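Acyl-CoA dehydrogenase (Geobacillus kaustophilus, PDB 2PG0) is an FAD-dependent flavoenzyme that probably introduces a double bond at the alpha-beta position of thioester-bound acyl chains. Local coordinates at residues Ile77-Glu82 with Leu300-Val305. Sequence-based numbering, arbitrary orientation.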
loop_
_atom_site.group_PDB
_atom_site.type_symbol
_atom_site.label_atom_id
_atom_site.label_comp_id
_atom_site.label_asym_id
_atom_site.label_seq_id
_atom_site.Cartn_x
_atom_site.Cartn_y
_atom_site.Cartn_z
ATOM N N ILE A 77 -3.413 30.199 -14.228
ATOM C CA ILE A 77 -3.427 31.025 -13.022
ATOM C C ILE A 77 -3.331 30.147 -11.778
ATOM O O ILE A 77 -2.473 30.363 -10.913
ATOM C CB ILE A 77 -4.669 31.964 -12.972
ATOM C CG1 ILE A 77 -4.512 33.101 -13.991
ATOM C CG2 ILE A 77 -4.860 32.558 -11.571
ATOM C CD1 ILE A 77 -5.802 33.856 -14.289
ATOM N N ASN A 78 -4.196 29.142 -11.694
ATOM C CA ASN A 78 -4.232 28.313 -10.493
ATOM C C ASN A 78 -2.972 27.481 -10.293
ATOM O O ASN A 78 -2.519 27.309 -9.154
ATOM C CB ASN A 78 -5.492 27.465 -10.468
ATOM C CG ASN A 78 -6.748 28.315 -10.466
ATOM O OD1 ASN A 78 -6.719 29.486 -10.062
ATOM N ND2 ASN A 78 -7.840 27.752 -10.932
ATOM N N GLU A 79 -2.393 27.002 -11.392
ATOM C CA GLU A 79 -1.128 26.253 -11.325
ATOM C C GLU A 79 -0.009 27.154 -10.814
ATOM O O GLU A 79 0.725 26.794 -9.885
ATOM C CB GLU A 79 -0.746 25.683 -12.684
ATOM C CG GLU A 79 -1.513 24.436 -13.071
ATOM C CD GLU A 79 -1.098 23.877 -14.418
ATOM O OE1 GLU A 79 -0.238 24.485 -15.113
ATOM O OE2 GLU A 79 -1.652 22.822 -14.791
ATOM N N GLU A 80 0.108 28.338 -11.415
ATOM C CA GLU A 80 1.165 29.269 -11.024
ATOM C C GLU A 80 1.030 29.762 -9.579
ATOM O O GLU A 80 2.028 29.945 -8.885
ATOM C CB GLU A 80 1.272 30.435 -12.020
ATOM C CG GLU A 80 1.795 30.015 -13.410
ATOM C CD GLU A 80 3.115 29.247 -13.368
ATOM O OE1 GLU A 80 4.054 29.701 -12.690
ATOM O OE2 GLU A 80 3.217 28.196 -14.036
ATOM N N LEU A 81 -0.201 29.955 -9.123
ATOM C CA LEU A 81 -0.433 30.351 -7.733
ATOM C C LEU A 81 -0.058 29.228 -6.752
ATOM O O LEU A 81 0.499 29.495 -5.685
ATOM C CB LEU A 81 -1.883 30.792 -7.530
ATOM C CG LEU A 81 -2.262 32.170 -8.084
ATOM C CD1 LEU A 81 -3.757 32.368 -7.982
ATOM C CD2 LEU A 81 -1.519 33.307 -7.369
ATOM N N GLU A 82 -0.368 27.984 -7.109
ATOM C CA GLU A 82 0.015 26.842 -6.272
ATOM C C GLU A 82 1.532 26.696 -6.203
ATOM O O GLU A 82 2.080 26.333 -5.160
ATOM C CB GLU A 82 -0.643 25.542 -6.748
ATOM C CG GLU A 82 -0.428 24.328 -5.809
ATOM C CD GLU A 82 -1.063 24.507 -4.419
ATOM O OE1 GLU A 82 -2.100 25.197 -4.291
ATOM O OE2 GLU A 82 -0.530 23.937 -3.445
ATOM N N LEU A 300 1.021 9.915 -14.431
ATOM C CA LEU A 300 -0.355 9.428 -14.510
ATOM C C LEU A 300 -1.389 10.502 -14.175
ATOM O O LEU A 300 -2.364 10.677 -14.906
ATOM C CB LEU A 300 -0.554 8.228 -13.583
ATOM C CG LEU A 300 0.110 6.914 -13.977
ATOM C CD1 LEU A 300 0.048 5.998 -12.782
ATOM C CD2 LEU A 300 -0.556 6.253 -15.198
ATOM N N GLY A 301 -1.171 11.213 -13.071
ATOM C CA GLY A 301 -2.102 12.240 -12.610
ATOM C C GLY A 301 -2.154 13.394 -13.593
ATOM O O GLY A 301 -3.232 13.919 -13.881
ATOM N N ARG A 302 -0.986 13.785 -14.098
ATOM C CA ARG A 302 -0.888 14.899 -15.056
ATOM C C ARG A 302 -1.629 14.568 -16.356
ATOM O O ARG A 302 -2.412 15.378 -16.862
ATOM C CB ARG A 302 0.583 15.253 -15.335
ATOM C CG ARG A 302 0.814 16.352 -16.407
ATOM C CD ARG A 302 -0.071 17.603 -16.219
ATOM N NE ARG A 302 0.239 18.396 -15.029
ATOM C CZ ARG A 302 -0.431 19.486 -14.658
ATOM N NH1 ARG A 302 -1.466 19.926 -15.377
ATOM N NH2 ARG A 302 -0.068 20.142 -13.563
ATOM N N THR A 303 -1.384 13.375 -16.883
ATOM C CA THR A 303 -2.055 12.922 -18.102
ATOM C C THR A 303 -3.574 12.862 -17.910
ATOM O O THR A 303 -4.332 13.282 -18.792
ATOM C CB THR A 303 -1.499 11.564 -18.568
ATOM O OG1 THR A 303 -0.073 11.665 -18.697
ATOM C CG2 THR A 303 -2.094 11.143 -19.925
ATOM N N PHE A 304 -4.016 12.366 -16.755
ATOM C CA PHE A 304 -5.448 12.227 -16.488
ATOM C C PHE A 304 -6.127 13.584 -16.292
ATOM O O PHE A 304 -7.154 13.870 -16.925
ATOM C CB PHE A 304 -5.685 11.321 -15.271
ATOM C CG PHE A 304 -7.109 10.883 -15.109
ATOM C CD1 PHE A 304 -7.616 9.834 -15.879
ATOM C CD2 PHE A 304 -7.949 11.516 -14.194
ATOM C CE1 PHE A 304 -8.934 9.417 -15.739
ATOM C CE2 PHE A 304 -9.279 11.101 -14.040
ATOM C CZ PHE A 304 -9.767 10.048 -14.816
ATOM N N VAL A 305 -5.559 14.432 -15.436
ATOM C CA VAL A 305 -6.173 15.749 -15.200
ATOM C C VAL A 305 -6.220 16.585 -16.487
ATOM O O VAL A 305 -7.206 17.279 -16.738
ATOM C CB VAL A 305 -5.517 16.511 -14.016
ATOM C CG1 VAL A 305 -4.174 17.110 -14.410
ATOM C CG2 VAL A 305 -6.467 17.582 -13.465
#
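Arg302 and Glu79 make the whole of this contact, a salt bridge thrown between two helices whose nearest CA atoms, those of the same two residues, are still 12.0 Å apart. Along 300-305, Leu300 comes first and faces Trp328 of the second subunit, so this helix has a subunit interface on one flank and the bridge on another. Arg302 follows. Its CG stands anti to the backbone N (chi1 176°), and bends at the next two torsions bring the guanidinium round to Glu79, which reaches out from the opposite direction on a chain extended beyond CG. A single carboxylate oxygen takes both terminal nitrogens: NH1 of Arg302 lies 3.0 Å from OE2 of Glu79, on the syn side but 29° out of the carboxylate plane, a moderately bent bond; NH2 of Arg302 adds a weak one of 3.3 Å to the same OE2 of Glu79. The two flat groups stand almost perpendicular, 85° apart, so this is not the coplanar two-oxygen pairing. The other oxygen, OE1 of Glu79, is paired with Arg18, and NE of Arg302 with Glu261 on helix 237-273, making the bridge one link in a chain of alternating charges. A methionine in place of Arg302 would probably leave OE2 of the buried Glu79 without its mate and Glu261 short of a cationic partner. Further on, Phe304 packs against Thr303 of the second subunit, and Asp306, just past the segment, also pairs with NH1 of Arg302. The arrangement ties the N-terminal helical domain to the C-terminal helical bundle of the acyl-CoA dehydrogenase fold.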